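Local coordinates for putative uncharacterized protein (Pseudomonas phage 201phi2-1, PDB 3R4V) that belongs to the phage branch of the tubulin-like proteins and holds guanosine-5'-diphosphate in a pocket of its nucleotide-binding fold, at residues Met15-Ala18 with Thr19-Asp23; Asp40-Ser44 with Val45-Leu49; Pro69-Pro72 with Ala73-Asp76; Pro100-Thr103 with Gly104-Asp108; Asp166-Ala169 with Glu170-Lys174. One frame throughout, in Å; residues are numbered along the deposited sequence.

How the contacts relate
All five contacts are local and follow one another along the chain without overlap in a tubulin-like fold: four lie on or at the end of helices flanking the largely parallel part of the sheet, and contact 2 leads into its edge strand 46-49. Contact 1, at the end of helix 11-18, is central to one group. Its centre lies 9 Å from that of contact 2 and 10 Å from that of contact 5 on helix 161-178. Contacts 3 and 4, centres 11 Å apart, pack helix 71-76 against helix 95-108. The groups meet where Thr-48 touches Leu-74, whereas contacts 4 and 5 lie on opposite sides of the chain's centre. Contact 1 gives guanosine-5'-diphosphate a direct hydrogen bond, from Asn-16.

Contact 1: Met15-Ala18 with Thr19-Asp23; sequences MNVA and TKLVD. With GDP (guanosine-5'-diphosphate), chain B.
Thr-19 has its first torsion at 68°, which sets OG1 between its own N and carbonyl carbon and turns it back to the carbonyl oxygen of Asn-16, while CG2 turns to Met-15 O. This closes the last turn of helix 11-18, the first crossover helix of the tubulin-like nucleotide-binding fold. The Thr-19 OG1 to Asn-16 O bond is short, 2.7 Å, and its hydroxyl is the donor, tilted moderately from the carbonyl plane. Thr-19 N donates to Met-15 O at 3.3 Å, and a weak second branch reaches Asn-16 O.

Beyond this point the bonding tightens to a three-residue spacing. Lys-20 N donates to Val-17 O at 3.0 Å and Leu-21 N to Ala-18 O at 2.8 Å. On the buried flank Val-17 CG1 and Leu-21 CD1 approach to 4.3 Å, beside Phe-9 of strand 6-10. Lys-20 runs extended and bends only at its last torsion (-53°), and its NZ forms salt bridges with Glu-162 and Asp-166.

At the other end of the turn, Asn-16 bonds to the guanine of guanosine-5'-diphosphate. Asn-37 ND2 bonds to Asn-16 OD1, which helps to fix the amide's rotation, and Asn-16 ND2 donates to O6 of the nucleotide at 2.8 Å, nearly straight at 176°.

Contact 2: Asp40-Ser44 with Val45-Leu49; sequences DVHRS and VNVTL
The carbonyl oxygen of His-42 receives the amide of Val-45: Val-45 N donates to His-42 O over 2.9 Å, with the hydrogen directed almost straight at the oxygen (165°). The donor stands well above the carbonyl plane, not on a lone pair. Two equivalent bonds precede it, Arg-43 N to Asp-40 O and Ser-44 N to Val-41 O, so three consecutive three-residue steps form a short 3-10 turn before the chain straightens.

Methyl groups crowd round the same oxygen. Val-45 has its first torsion at -58°, which puts CG2 between its backbone N and carbonyl carbon and brings Val-45 CG2 to 3.3 Å from His-42 O. That methyl also lies at the edge of the imidazole, near the ring plane, with His-42 CD2 at 4.2 Å; the two side chains cross obliquely. From the second residue of the strand, Val-47 turns its side chain back, and its CG2 rests against His-42 CB at 3.9 Å.

Both ring nitrogens of the buried histidine are used. His-42 ND1 is bonded to the amide N of Val-39 and NE2 to the carbonyl O of Met-15, an arrangement consistent with the proton sitting on NE2. The ring is thereby held from two sides, tying this turn to helix 11-18. From Asn-46 onward the backbone pairs with strand 28-32, so the contact is a 3-10 turn feeding the outermost parallel strand of a Rossmann-like, tubulin-type sheet.

Contact 3: Pro69-Pro72 with Ala73-Asp76; sequences PQIP and ALMD
Gln-70 O accepts the amide of Leu-74 at 3.0 Å, where a 3-10 turn passes into the short surface helix 71-76 of the tubulin-like fold. The next bond is the shorter: Met-75 N donates to Ile-71 O at 2.8 Å. Asp-76 N then reaches Pro-72 O at 3.2 Å, which completes three successive helical bonds, each four residues back. Pro-72 has no amide hydrogen to give, which fits its place in the first turn of the helix.

One step earlier the helical pattern is bridged by solvent. Pro-69 O and Ala-73 N stand 5.2 Å apart, too far for a direct bond, and a water fills the interval: it donates to Pro-69 O and accepts from Ala-73 N at 2.9 Å. The side-chain amide of Gln-70 is satisfied at both ends, its OE1 by the backbone N of Lys-51 and its NE2 by the carbonyl of Leu-66.

The apolar side faces helix 95-108. Ile-71 and Met-75 run abreast on this face, with Ile-71 CG2 at 3.9 Å from Met-75 CG. Bends at the second and third torsions of Met-75 carry its sulfur away from this turn toward Ile-102. Ile-71 CD1 also approaches Leu-74 CD1, at 4.2 Å.

On the solvent side Pro-72 O has a second partner, a water that donates to it and, weakly, to Asp-76 OD1 at 3.3 Å.

Contact 4: Pro100-Thr103 with Gly104-Asp108; sequences PLIT and GQLAD
Pro-100 O accepts the amide of Gly-104 at 2.9 Å, although the proline's own N has no hydrogen for the preceding turn and helix 95-108 kinks there. Its ring packs on Tyr-88 and on Thr-133, Thr-136 and Leu-137 of helix 124-144.

Leu-101 O is gripped twice. Gln-105 N donates to it at 3.1 Å, and a water donates to Leu-101 O at 2.7 Å. That water also accepts from Gln-105 NE2, which a bend at the second torsion (-62°) brings to it; the main-chain and side-chain amides of the glutamine thus both serve the same carbonyl, one directly and one through the water.

Ile-102 O takes Leu-106 N at 2.8 Å. Alongside, Ile-102 CG2 faces Leu-106 CG at 4.3 Å, a loose approach between two buried side chains.

Thr-103 O closes the series with Ala-107 N at 2.9 Å. With its first torsion at -63°, Thr-103 OG1 lies beside its own backbone N and bonds back to Gly-99 O, so the buried hydroxyl is satisfied within the helix.

Leu-106 and Thr-103 lean on strand 84-89, and Leu-101 and Gln-105 on Ile-71 of helix 71-76. This is the helix of a beta-alpha-beta crossover, strand 84-89 to strand 113-119, entered from a glycine-rich loop that resembles the tubulin signature motif.

Contact 5: Asp166-Ala169 with Glu170-Lys174; sequences DEIA and EKIRK
Four successive amides, Glu-170 N to Arg-173 N, donate to the carbonyls of Asp-166 to Ala-169 four residues back, in regular alpha-helical geometry, the straightest being Arg-173 N to Ala-169 O at 164°.

One turn apart, Glu-167 and Lys-171 extend alongside each other and join in a salt bridge, Lys-171 NZ to Glu-167 OE1 at 2.8 Å. The glutamate has CG roughly opposite its backbone N (159°) and both chains are extended beyond CG, so they keep abreast, with Glu-167 CG at 3.8 Å from Lys-171 CE. The ammonium meets OE1 on the anti side of the carboxylate, 22° out of its plane. Each end has another partner: Glu-167 OE2 pairs with Arg-159 and Lys-171 NZ with Asn-151 OD1, so the pair belongs to a wider polar network, probably stabilising both charges.

Another stripe of the helix is apolar. Ile-168 CG2 meets Ile-172 CD1 at 3.9 Å, the two side chains set aslant, while Ile-172 CG1 lies 3.3 Å from Ile-168 O. Arg-173 CG lies 3.2 Å from Ala-169 O, and the extended chain goes on to a salt bridge with Asp-23.

Ile-168 and Lys-171 cover Phe-116 of strand 113-119 and Val-153 of strand 148-154, Ile-172 reaches Leu-7 and Phe-9 of strand 6-10, and Arg-173 and Ile-172 touch Leu-21 just after helix 11-18.

Contact 1: Met15-Ala18 with Thr19-Asp23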
# COMPACT_ATOMS: atom_id res chain seq x y z
N MET A 15 -8.62 5.12 -5.23
CA MET A 15 -9.42 5.57 -6.37
C MET A 15 -8.67 6.67 -7.11
O MET A 15 -8.64 6.70 -8.35
CB MET A 15 -10.78 6.10 -5.90
CG MET A 15 -11.69 5.06 -5.26
SD MET A 15 -12.39 3.87 -6.42
CE MET A 15 -13.32 4.95 -7.49
N ASN A 16 -8.07 7.58 -6.35
CA ASN A 16 -7.36 8.71 -6.94
C ASN A 16 -6.13 8.24 -7.72
O ASN A 16 -5.88 8.71 -8.82
CB ASN A 16 -6.98 9.73 -5.87
CG ASN A 16 -8.18 10.41 -5.22
OD1 ASN A 16 -9.32 10.31 -5.69
ND2 ASN A 16 -7.92 11.14 -4.14
N VAL A 17 -5.38 7.29 -7.15
CA VAL A 17 -4.22 6.76 -7.87
C VAL A 17 -4.65 6.01 -9.12
O VAL A 17 -4.01 6.11 -10.17
CB VAL A 17 -3.35 5.86 -6.97
CG1 VAL A 17 -2.24 5.21 -7.79
CG2 VAL A 17 -2.75 6.68 -5.85
N ALA A 18 -5.75 5.26 -9.02
CA ALA A 18 -6.29 4.53 -10.18
C ALA A 18 -6.54 5.42 -11.41
O ALA A 18 -6.33 4.99 -12.55
CB ALA A 18 -7.56 3.79 -9.79
N THR A 19 -6.98 6.66 -11.19
CA THR A 19 -7.29 7.54 -12.32
C THR A 19 -6.08 7.71 -13.24
O THR A 19 -6.21 8.03 -14.42
CB THR A 19 -7.80 8.93 -11.88
OG1 THR A 19 -6.74 9.66 -11.24
CG2 THR A 19 -8.98 8.80 -10.92
N LYS A 20 -4.89 7.49 -12.69
CA LYS A 20 -3.67 7.71 -13.45
C LYS A 20 -3.25 6.45 -14.18
O LYS A 20 -2.31 6.47 -14.98
CB LYS A 20 -2.56 8.20 -12.51
CG LYS A 20 -2.98 9.46 -11.78
CD LYS A 20 -1.87 10.03 -10.92
CE LYS A 20 -2.27 11.41 -10.42
NZ LYS A 20 -2.67 12.29 -11.55
N LEU A 21 -3.98 5.37 -13.93
CA LEU A 21 -3.66 4.08 -14.51
C LEU A 21 -4.80 3.47 -15.33
O LEU A 21 -4.81 2.27 -15.58
CB LEU A 21 -3.23 3.11 -13.40
CG LEU A 21 -1.99 3.55 -12.62
CD1 LEU A 21 -1.83 2.80 -11.29
CD2 LEU A 21 -0.74 3.38 -13.49
N VAL A 22 -5.75 4.31 -15.75
CA VAL A 22 -6.93 3.81 -16.46
C VAL A 22 -6.58 3.16 -17.79
O VAL A 22 -7.35 2.37 -18.33
CB VAL A 22 -8.00 4.90 -16.67
CG1 VAL A 22 -8.62 5.30 -15.33
CG2 VAL A 22 -7.41 6.11 -17.39
N ASP A 23 -5.40 3.48 -18.33
CA ASP A 23 -4.97 2.87 -19.58
C ASP A 23 -4.77 1.37 -19.42
O ASP A 23 -4.69 0.65 -20.42
CB ASP A 23 -3.70 3.55 -20.09
CG ASP A 23 -2.59 3.54 -19.05
OD1 ASP A 23 -2.64 4.38 -18.12
OD2 ASP A 23 -1.68 2.70 -19.17
PB GDP B . -10.63 6.28 2.78
O1B GDP B . -11.52 6.52 1.59
O2B GDP B . -9.80 5.05 2.52
O3B GDP B . -11.46 6.14 4.05
O3A GDP B . -9.69 7.56 3.01
PA GDP B . -8.84 8.33 1.88
O1A GDP B . -9.71 9.08 0.89
O2A GDP B . -7.88 7.40 1.20
O5' GDP B . -8.09 9.38 2.80
C5' GDP B . -7.28 8.97 3.92
C4' GDP B . -6.19 10.00 4.19
O4' GDP B . -5.21 9.95 3.14
C3' GDP B . -6.70 11.43 4.19
O3' GDP B . -7.06 11.84 5.50
C2' GDP B . -5.51 12.22 3.68
O2' GDP B . -4.60 12.48 4.75
C1' GDP B . -4.80 11.27 2.75
N9 GDP B . -5.24 11.39 1.35
C8 GDP B . -6.50 11.59 0.89
N7 GDP B . -6.53 11.59 -0.47
C5 GDP B . -5.27 11.36 -0.90
C6 GDP B . -4.59 11.22 -2.21
O6 GDP B . -5.23 11.32 -3.27
N1 GDP B . -3.26 10.97 -2.21
C2 GDP B . -2.55 10.86 -1.06
N2 GDP B . -1.22 10.60 -1.12
N3 GDP B . -3.11 10.97 0.16
C4 GDP B . -4.44 11.21 0.30

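Contact 2: Asp40-Ser44 with Val45-Leu49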
# COMPACT_ATOMS: atom_id res chain seq x y z
N ASP A 40 -15.36 10.23 -13.97
CA ASP A 40 -15.68 9.71 -15.29
C ASP A 40 -14.67 8.71 -15.85
O ASP A 40 -15.05 7.71 -16.44
CB ASP A 40 -15.88 10.86 -16.29
CG ASP A 40 -17.31 11.37 -16.32
OD1 ASP A 40 -17.99 11.34 -15.27
OD2 ASP A 40 -17.76 11.79 -17.41
N VAL A 41 -13.38 8.98 -15.66
CA VAL A 41 -12.33 8.11 -16.22
C VAL A 41 -12.38 6.68 -15.69
O VAL A 41 -11.84 5.76 -16.31
CB VAL A 41 -10.90 8.68 -16.00
CG1 VAL A 41 -10.70 9.96 -16.79
CG2 VAL A 41 -10.62 8.87 -14.52
N HIS A 42 -13.03 6.50 -14.55
CA HIS A 42 -13.14 5.18 -13.93
C HIS A 42 -13.99 4.21 -14.73
O HIS A 42 -13.93 3.00 -14.51
CB HIS A 42 -13.68 5.31 -12.51
CG HIS A 42 -12.65 5.73 -11.51
ND1 HIS A 42 -12.81 6.84 -10.70
CD2 HIS A 42 -11.47 5.18 -11.16
CE1 HIS A 42 -11.76 6.95 -9.90
NE2 HIS A 42 -10.93 5.96 -10.17
N ARG A 43 -14.79 4.73 -15.66
CA ARG A 43 -15.58 3.88 -16.53
C ARG A 43 -14.70 2.88 -17.26
O ARG A 43 -15.15 1.80 -17.65
CB ARG A 43 -16.37 4.73 -17.53
CG ARG A 43 -17.31 5.73 -16.87
CD ARG A 43 -18.00 6.61 -17.91
NE ARG A 43 -18.77 5.83 -18.86
CZ ARG A 43 -18.33 5.45 -20.06
NH1 ARG A 43 -17.10 5.78 -20.45
NH2 ARG A 43 -19.11 4.74 -20.86
N SER A 44 -13.43 3.24 -17.43
CA SER A 44 -12.46 2.41 -18.16
C SER A 44 -11.93 1.23 -17.35
O SER A 44 -11.20 0.38 -17.87
CB SER A 44 -11.29 3.27 -18.64
OG SER A 44 -11.71 4.27 -19.55
N VAL A 45 -12.28 1.18 -16.07
CA VAL A 45 -11.79 0.10 -15.21
C VAL A 45 -12.93 -0.49 -14.37
O VAL A 45 -14.08 -0.05 -14.47
CB VAL A 45 -10.66 0.59 -14.28
CG1 VAL A 45 -9.49 1.16 -15.10
CG2 VAL A 45 -11.17 1.61 -13.28
N ASN A 46 -12.61 -1.49 -13.56
CA ASN A 46 -13.61 -2.08 -12.68
C ASN A 46 -13.79 -1.26 -11.42
O ASN A 46 -12.82 -0.85 -10.79
CB ASN A 46 -13.24 -3.52 -12.34
CG ASN A 46 -13.14 -4.41 -13.58
OD1 ASN A 46 -14.16 -4.80 -14.14
ND2 ASN A 46 -11.92 -4.72 -14.00
N VAL A 47 -15.04 -1.00 -11.06
CA VAL A 47 -15.34 -0.31 -9.81
C VAL A 47 -16.45 -1.03 -9.07
O VAL A 47 -17.53 -1.25 -9.63
CB VAL A 47 -15.75 1.16 -10.05
CG1 VAL A 47 -16.10 1.82 -8.73
CG2 VAL A 47 -14.64 1.91 -10.75
N THR A 48 -16.19 -1.39 -7.82
CA THR A 48 -17.19 -2.06 -7.00
C THR A 48 -17.33 -1.35 -5.66
O THR A 48 -16.34 -1.16 -4.95
CB THR A 48 -16.83 -3.53 -6.77
OG1 THR A 48 -16.59 -4.18 -8.03
CG2 THR A 48 -17.95 -4.25 -6.03
N LEU A 49 -18.55 -0.93 -5.34
CA LEU A 49 -18.83 -0.26 -4.07
C LEU A 49 -19.60 -1.18 -3.14
O LEU A 49 -20.58 -1.80 -3.55
CB LEU A 49 -19.64 1.02 -4.31
CG LEU A 49 -19.07 1.99 -5.35
CD1 LEU A 49 -20.00 3.18 -5.52
CD2 LEU A 49 -17.67 2.44 -4.98

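Contact 3: Pro69-Pro72 with Ala73-Asp76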
# COMPACT_ATOMS: atom_id res chain seq x y z
N PRO A 69 -18.36 -9.12 5.90
CA PRO A 69 -19.12 -10.22 5.30
C PRO A 69 -19.22 -10.12 3.78
O PRO A 69 -19.63 -11.09 3.13
CB PRO A 69 -20.53 -10.06 5.93
CG PRO A 69 -20.32 -9.15 7.13
CD PRO A 69 -19.21 -8.24 6.72
N GLN A 70 -18.84 -8.98 3.21
CA GLN A 70 -18.92 -8.75 1.77
C GLN A 70 -17.65 -9.11 1.02
O GLN A 70 -17.64 -9.17 -0.20
CB GLN A 70 -19.29 -7.29 1.48
CG GLN A 70 -20.64 -6.85 2.09
CD GLN A 70 -20.95 -5.38 1.85
OE1 GLN A 70 -21.02 -4.93 0.71
NE2 GLN A 70 -21.11 -4.64 2.94
N ILE A 71 -16.58 -9.35 1.76
CA ILE A 71 -15.29 -9.64 1.14
C ILE A 71 -15.35 -10.82 0.15
O ILE A 71 -14.82 -10.72 -0.95
CB ILE A 71 -14.22 -9.90 2.20
CG1 ILE A 71 -13.91 -8.60 2.95
CG2 ILE A 71 -12.97 -10.50 1.56
CD1 ILE A 71 -13.41 -7.46 2.07
N PRO A 72 -15.97 -11.94 0.55
CA PRO A 72 -16.02 -13.05 -0.41
C PRO A 72 -16.64 -12.62 -1.74
O PRO A 72 -16.16 -13.01 -2.80
CB PRO A 72 -16.92 -14.07 0.30
CG PRO A 72 -16.79 -13.74 1.76
CD PRO A 72 -16.68 -12.25 1.80
N ALA A 73 -17.69 -11.81 -1.68
CA ALA A 73 -18.31 -11.28 -2.89
C ALA A 73 -17.34 -10.41 -3.69
O ALA A 73 -17.33 -10.47 -4.92
CB ALA A 73 -19.59 -10.51 -2.56
N LEU A 74 -16.53 -9.61 -3.00
CA LEU A 74 -15.55 -8.77 -3.69
C LEU A 74 -14.49 -9.63 -4.37
O LEU A 74 -14.06 -9.33 -5.48
CB LEU A 74 -14.88 -7.76 -2.75
CG LEU A 74 -15.82 -6.77 -2.06
CD1 LEU A 74 -15.03 -5.66 -1.37
CD2 LEU A 74 -16.82 -6.19 -3.04
N MET A 75 -14.08 -10.70 -3.69
CA MET A 75 -13.00 -11.55 -4.19
C MET A 75 -13.40 -12.29 -5.47
O MET A 75 -12.56 -12.58 -6.31
CB MET A 75 -12.52 -12.54 -3.12
CG MET A 75 -11.86 -11.88 -1.88
SD MET A 75 -10.59 -10.66 -2.29
CE MET A 75 -9.48 -11.65 -3.28
N ASP A 76 -14.69 -12.60 -5.60
CA ASP A 76 -15.17 -13.28 -6.81
C ASP A 76 -15.02 -12.42 -8.06
O ASP A 76 -14.97 -12.94 -9.17
CB ASP A 76 -16.62 -13.74 -6.65
CG ASP A 76 -16.74 -15.04 -5.89
OD1 ASP A 76 -15.80 -15.86 -5.96
OD2 ASP A 76 -17.77 -15.25 -5.21
O HOH W 1 -19.75 -11.83 0.39
O HOH W 2 -14.49 -15.47 -2.93

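Contact 4: Pro100-Thr103 with Gly104-Asp108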
# COMPACT_ATOMS: atom_id res chain seq x y z
N PRO A 100 -6.37 -4.27 3.43
CA PRO A 100 -5.84 -5.43 4.16
C PRO A 100 -6.75 -6.68 4.15
O PRO A 100 -6.22 -7.79 4.16
CB PRO A 100 -5.65 -4.89 5.58
CG PRO A 100 -5.38 -3.40 5.35
CD PRO A 100 -6.35 -3.04 4.25
N LEU A 101 -8.07 -6.52 4.14
CA LEU A 101 -8.92 -7.71 4.03
C LEU A 101 -8.66 -8.43 2.71
O LEU A 101 -8.51 -9.65 2.68
CB LEU A 101 -10.40 -7.36 4.16
CG LEU A 101 -10.81 -6.96 5.59
CD1 LEU A 101 -12.23 -6.45 5.57
CD2 LEU A 101 -10.67 -8.15 6.56
N ILE A 102 -8.60 -7.67 1.62
CA ILE A 102 -8.36 -8.28 0.31
C ILE A 102 -6.96 -8.92 0.29
O ILE A 102 -6.76 -10.00 -0.27
CB ILE A 102 -8.53 -7.26 -0.82
CG1 ILE A 102 -10.01 -6.91 -0.99
CG2 ILE A 102 -7.97 -7.80 -2.16
CD1 ILE A 102 -10.24 -5.68 -1.81
N THR A 103 -6.02 -8.25 0.96
CA THR A 103 -4.64 -8.72 1.05
C THR A 103 -4.61 -10.08 1.75
O THR A 103 -3.93 -11.01 1.30
CB THR A 103 -3.77 -7.72 1.81
OG1 THR A 103 -3.72 -6.49 1.07
CG2 THR A 103 -2.35 -8.24 1.98
N GLY A 104 -5.34 -10.20 2.85
CA GLY A 104 -5.48 -11.48 3.53
C GLY A 104 -5.99 -12.56 2.59
O GLY A 104 -5.51 -13.69 2.61
N GLN A 105 -6.98 -12.21 1.77
CA GLN A 105 -7.54 -13.17 0.81
C GLN A 105 -6.50 -13.56 -0.24
O GLN A 105 -6.44 -14.73 -0.67
CB GLN A 105 -8.79 -12.59 0.15
CG GLN A 105 -9.95 -12.35 1.11
CD GLN A 105 -10.43 -13.62 1.77
OE1 GLN A 105 -10.71 -14.62 1.09
NE2 GLN A 105 -10.52 -13.61 3.09
N LEU A 106 -5.70 -12.60 -0.68
CA LEU A 106 -4.65 -12.90 -1.64
C LEU A 106 -3.62 -13.85 -1.03
O LEU A 106 -3.10 -14.74 -1.70
CB LEU A 106 -3.96 -11.62 -2.14
CG LEU A 106 -4.84 -10.65 -2.93
CD1 LEU A 106 -4.01 -9.42 -3.29
CD2 LEU A 106 -5.35 -11.33 -4.19
N ALA A 107 -3.29 -13.64 0.25
CA ALA A 107 -2.40 -14.58 0.93
C ALA A 107 -3.00 -16.00 0.92
O ALA A 107 -2.29 -16.97 0.69
CB ALA A 107 -2.09 -14.11 2.36
N ASP A 108 -4.31 -16.12 1.15
CA ASP A 108 -4.96 -17.43 1.12
C ASP A 108 -4.88 -18.08 -0.27
O ASP A 108 -4.86 -19.30 -0.38
CB ASP A 108 -6.42 -17.36 1.60
CG ASP A 108 -6.55 -17.11 3.10
OD1 ASP A 108 -5.55 -17.21 3.84
OD2 ASP A 108 -7.69 -16.83 3.55
O HOH W 3 -9.03 -11.32 4.73

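Contact 5: Asp166-Ala169 with Glu170-Lys174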
# COMPACT_ATOMS: atom_id res chain seq x y z
N ASP A 166 1.18 10.86 -8.33
CA ASP A 166 1.96 10.70 -9.56
C ASP A 166 3.15 9.78 -9.33
O ASP A 166 3.44 8.90 -10.14
CB ASP A 166 2.43 12.06 -10.10
CG ASP A 166 1.34 12.81 -10.85
OD1 ASP A 166 0.34 12.18 -11.26
OD2 ASP A 166 1.48 14.04 -11.05
N GLU A 167 3.85 9.97 -8.22
CA GLU A 167 5.01 9.15 -7.90
C GLU A 167 4.59 7.70 -7.72
O GLU A 167 5.27 6.78 -8.16
CB GLU A 167 5.70 9.64 -6.62
CG GLU A 167 6.55 8.56 -5.97
CD GLU A 167 7.13 8.99 -4.63
OE1 GLU A 167 7.32 8.12 -3.75
OE2 GLU A 167 7.39 10.20 -4.47
N ILE A 168 3.45 7.49 -7.08
CA ILE A 168 3.01 6.13 -6.83
C ILE A 168 2.66 5.45 -8.14
O ILE A 168 3.05 4.32 -8.39
CB ILE A 168 1.82 6.07 -5.85
CG1 ILE A 168 2.28 6.48 -4.45
CG2 ILE A 168 1.23 4.66 -5.83
CD1 ILE A 168 1.15 6.60 -3.42
N ALA A 169 1.93 6.14 -9.01
CA ALA A 169 1.56 5.55 -10.29
C ALA A 169 2.80 5.17 -11.10
O ALA A 169 2.82 4.14 -11.77
CB ALA A 169 0.67 6.49 -11.09
N GLU A 170 3.84 6.00 -11.05
CA GLU A 170 5.05 5.71 -11.82
C GLU A 170 5.79 4.49 -11.26
O GLU A 170 6.40 3.73 -12.02
CB GLU A 170 5.97 6.93 -11.89
CG GLU A 170 5.50 7.99 -12.88
CD GLU A 170 5.52 7.51 -14.32
OE1 GLU A 170 6.42 6.72 -14.68
OE2 GLU A 170 4.64 7.93 -15.10
N LYS A 171 5.73 4.31 -9.95
CA LYS A 171 6.31 3.11 -9.34
C LYS A 171 5.50 1.87 -9.69
O LYS A 171 6.07 0.81 -9.95
CB LYS A 171 6.40 3.25 -7.82
CG LYS A 171 7.44 4.25 -7.33
CD LYS A 171 7.24 4.45 -5.84
CE LYS A 171 8.34 5.26 -5.18
NZ LYS A 171 8.05 5.37 -3.71
N ILE A 172 4.17 1.99 -9.68
CA ILE A 172 3.31 0.88 -10.04
C ILE A 172 3.61 0.41 -11.46
O ILE A 172 3.68 -0.79 -11.73
CB ILE A 172 1.83 1.24 -9.90
CG1 ILE A 172 1.51 1.39 -8.41
CG2 ILE A 172 0.97 0.14 -10.50
CD1 ILE A 172 0.07 1.76 -8.12
N ARG A 173 3.79 1.35 -12.38
CA ARG A 173 4.18 1.01 -13.74
C ARG A 173 5.49 0.23 -13.82
O ARG A 173 5.65 -0.64 -14.69
CB ARG A 173 4.28 2.27 -14.60
CG ARG A 173 2.96 3.00 -14.72
CD ARG A 173 3.01 3.98 -15.87
NE ARG A 173 1.75 4.70 -16.01
CZ ARG A 173 0.69 4.26 -16.68
NH1 ARG A 173 0.71 3.08 -17.29
NH2 ARG A 173 -0.41 5.01 -16.74
N LYS A 174 6.45 0.55 -12.96
CA LYS A 174 7.70 -0.20 -12.96
C LYS A 174 7.44 -1.64 -12.51
O LYS A 174 8.05 -2.57 -13.03
CB LYS A 174 8.78 0.47 -12.09
CG LYS A 174 9.33 1.79 -12.64
CD LYS A 174 10.35 2.38 -11.69
CE LYS A 174 11.16 3.51 -12.34
NZ LYS A 174 10.33 4.62 -12.85
O HOH W 4 2.42 9.19 -13.01